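Local coordinates for C-C motif chemokine 1 (Homo sapiens, PDB 4OIK), which attracts monocytes, but not neutrophils, as a secreted CC chemokine that binds the receptor CCR8, at residues Cys27-Ser32 and Arg67-Lys72. Numbering follows the deposited sequence.
With NAG (2-acetamido-2-deoxy-beta-D-glucopyranose), chain E; SO4 (sulfate ion), chain I.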
loop_
_atom_site.group_PDB
_atom_site.type_symbol
_atom_site.label_atom_id
_atom_site.label_comp_id
_atom_site.label_asym_id
_atom_site.label_seq_id
_atom_site.Cartn_x
_atom_site.Cartn_y
_atom_site.Cartn_z
ATOM N N CYS A 27 -4.425 14.417 -4.970
ATOM C CA CYS A 27 -5.018 14.309 -3.643
ATOM C C CYS A 27 -4.010 13.683 -2.702
ATOM O O CYS A 27 -2.895 13.342 -3.113
ATOM C CB CYS A 27 -6.315 13.486 -3.696
ATOM S SG CYS A 27 -6.170 11.911 -4.585
ATOM N N TYR A 28 -4.404 13.501 -1.442
ATOM C CA TYR A 28 -3.546 12.823 -0.480
ATOM C C TYR A 28 -4.250 11.614 0.173
ATOM O O TYR A 28 -5.475 11.596 0.271
ATOM C CB TYR A 28 -3.014 13.804 0.591
ATOM C CG TYR A 28 -4.089 14.324 1.525
ATOM C CD1 TYR A 28 -4.486 13.593 2.643
ATOM C CD2 TYR A 28 -4.707 15.548 1.294
ATOM C CE1 TYR A 28 -5.501 14.048 3.481
ATOM C CE2 TYR A 28 -5.694 16.032 2.148
ATOM C CZ TYR A 28 -6.088 15.278 3.241
ATOM O OH TYR A 28 -7.071 15.742 4.080
ATOM N N ARG A 29 -3.459 10.641 0.655
ATOM C CA ARG A 29 -3.923 9.495 1.442
ATOM C C ARG A 29 -3.226 9.588 2.787
ATOM O O ARG A 29 -2.053 9.987 2.841
ATOM C CB ARG A 29 -3.592 8.142 0.779
ATOM C CG ARG A 29 -4.708 7.607 -0.084
ATOM C CD ARG A 29 -4.711 6.097 -0.155
ATOM N NE ARG A 29 -6.067 5.558 -0.323
ATOM C CZ ARG A 29 -6.905 5.289 0.677
ATOM N NH1 ARG A 29 -6.547 5.517 1.936
ATOM N NH2 ARG A 29 -8.109 4.791 0.426
ATOM N N ASN A 30 -3.946 9.261 3.878
ATOM C CA ASN A 30 -3.333 9.228 5.221
ATOM C C ASN A 30 -2.713 7.840 5.332
ATOM O O ASN A 30 -3.227 6.919 4.712
ATOM C CB ASN A 30 -4.385 9.425 6.324
ATOM C CG ASN A 30 -4.168 10.630 7.220
ATOM O OD1 ASN A 30 -3.649 11.676 6.808
ATOM N ND2 ASN A 30 -4.607 10.526 8.468
ATOM N N THR A 31 -1.590 7.686 6.045
ATOM C CA THR A 31 -0.979 6.350 6.182
ATOM C C THR A 31 -1.790 5.540 7.203
ATOM O O THR A 31 -2.572 6.110 7.973
ATOM C CB THR A 31 0.489 6.450 6.609
ATOM O OG1 THR A 31 0.538 7.014 7.906
ATOM C CG2 THR A 31 1.328 7.280 5.663
ATOM N N SER A 32 -1.602 4.222 7.228
ATOM C CA SER A 32 -2.324 3.372 8.177
ATOM C C SER A 32 -1.934 3.716 9.611
ATOM O O SER A 32 -0.763 3.985 9.874
ATOM C CB SER A 32 -2.068 1.908 7.875
ATOM O OG SER A 32 -2.404 1.659 6.522
ATOM N N ARG A 67 -7.917 17.490 -1.424
ATOM C CA ARG A 67 -8.912 16.630 -0.795
ATOM C C ARG A 67 -8.265 15.235 -0.574
ATOM O O ARG A 67 -7.202 14.971 -1.129
ATOM C CB ARG A 67 -10.155 16.497 -1.700
ATOM C CG ARG A 67 -10.838 17.818 -2.083
ATOM C CD ARG A 67 -11.867 18.264 -1.066
ATOM N NE ARG A 67 -12.434 19.560 -1.434
ATOM C CZ ARG A 67 -13.284 20.258 -0.685
ATOM N NH1 ARG A 67 -13.751 21.425 -1.115
ATOM N NH2 ARG A 67 -13.673 19.795 0.498
ATOM N N HIS A 68 -8.916 14.354 0.220
ATOM C CA HIS A 68 -8.483 12.982 0.465
ATOM C C HIS A 68 -8.745 12.150 -0.803
ATOM O O HIS A 68 -9.726 12.395 -1.481
ATOM C CB HIS A 68 -9.245 12.377 1.661
ATOM C CG HIS A 68 -8.656 11.075 2.108
ATOM N ND1 HIS A 68 -9.135 9.864 1.630
ATOM C CD2 HIS A 68 -7.579 10.839 2.903
ATOM C CE1 HIS A 68 -8.340 8.932 2.144
ATOM N NE2 HIS A 68 -7.397 9.466 2.935
ATOM N N CYS A 69 -7.887 11.173 -1.127
ATOM C CA CYS A 69 -8.093 10.357 -2.332
ATOM C C CYS A 69 -9.326 9.480 -2.249
ATOM O O CYS A 69 -9.578 8.913 -1.190
ATOM C CB CYS A 69 -6.851 9.538 -2.671
ATOM S SG CYS A 69 -5.445 10.535 -3.227
ATOM N N PRO A 70 -10.114 9.341 -3.336
ATOM C CA PRO A 70 -11.287 8.453 -3.261
ATOM C C PRO A 70 -10.875 6.994 -3.480
ATOM O O PRO A 70 -9.771 6.751 -3.963
ATOM C CB PRO A 70 -12.204 8.974 -4.378
ATOM C CG PRO A 70 -11.286 9.628 -5.364
ATOM C CD PRO A 70 -9.978 9.956 -4.676
ATOM N N SER A 71 -11.766 6.035 -3.176
ATOM C CA SER A 71 -11.495 4.601 -3.335
ATOM C C SER A 71 -12.548 3.902 -4.175
ATOM O O SER A 71 -13.701 4.354 -4.219
ATOM C CB SER A 71 -11.415 3.929 -1.966
ATOM O OG SER A 71 -10.285 4.372 -1.233
ATOM N N LYS A 72 -12.164 2.781 -4.835
ATOM C CA LYS A 72 -13.106 1.953 -5.602
ATOM C C LYS A 72 -13.782 0.983 -4.621
ATOM O O LYS A 72 -13.458 1.009 -3.426
ATOM C CB LYS A 72 -12.394 1.182 -6.730
ATOM C CG LYS A 72 -12.093 2.031 -7.948
ATOM C CD LYS A 72 -12.122 1.204 -9.210
ATOM C CE LYS A 72 -12.185 2.072 -10.442
ATOM N NZ LYS A 72 -12.344 1.275 -11.685
HETATM C C1 NAG E . -5.268 11.546 9.274
HETATM C C2 NAG E . -6.364 10.703 10.031
HETATM C C3 NAG E . -6.917 11.509 11.260
HETATM C C4 NAG E . -5.852 12.291 12.081
HETATM C C5 NAG E . -4.857 13.033 11.138
HETATM C C6 NAG E . -3.671 13.667 11.928
HETATM C C7 NAG E . -7.631 9.234 8.368
HETATM C C8 NAG E . -8.875 9.265 7.529
HETATM N N2 NAG E . -7.479 10.387 9.106
HETATM O O3 NAG E . -7.684 10.639 12.123
HETATM O O4 NAG E . -6.494 13.219 12.994
HETATM O O5 NAG E . -4.304 12.109 10.164
HETATM O O6 NAG E . -2.846 14.553 11.149
HETATM O O7 NAG E . -6.845 8.277 8.379
HETATM S S SO4 I . -11.482 16.099 2.284
HETATM O O1 SO4 I . -12.404 17.240 2.187
HETATM O O2 SO4 I . -11.778 15.341 3.508
HETATM O O3 SO4 I . -11.647 15.219 1.105
HETATM O O4 SO4 I . -10.106 16.610 2.355
#
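Tyr28 gives both its backbone polar atoms to the C-terminal tail. Its N donates to Arg67 O (3.2 Å, N-H...O 161°) and its O accepts from Cys69 N (2.8 Å). The two bonds flank His68 in a single beta bridge, and His68 CA adds a CA-H...O contact to the same Tyr28 O. His68 N, between them, turns outward to a sulfate, probably from the crystallisation liquor, donating to SO4 O3 at 3.0 Å; Arg67 NH2 reaches SO4 O1 weakly. The His68 imidazole, its CG turned opposite the backbone N (chi1 -169°), comes back so that one face meets Tyr28 O and its edge points to the face of the Tyr28 ring in an offset edge-to-face pair (centroids 5.7 Å apart). Its CE1 lies over one face of the Arg29 guanidinium, whose NH2 donates a weak bond at its edge to Ser71 OG (2.8 Å). A leucine in place of Tyr28 would probably leave the imidazole edge without its aromatic face and Arg63 without its weak hydroxyl partner. The Cys27-Cys69 disulfide (SG-SG 2.1 Å) ties the two segments covalently one residue from the bridge, and Asn30 ND2 carries an N-linked sugar. The tail following helix 57-63 thus crosses strand 25-30 steeply, at an outermost strand of the chemokine's three-stranded antiparallel sheet; that strand pairs with strand 39-44 through Cys27 with Lys43 and Arg29 with Ile41.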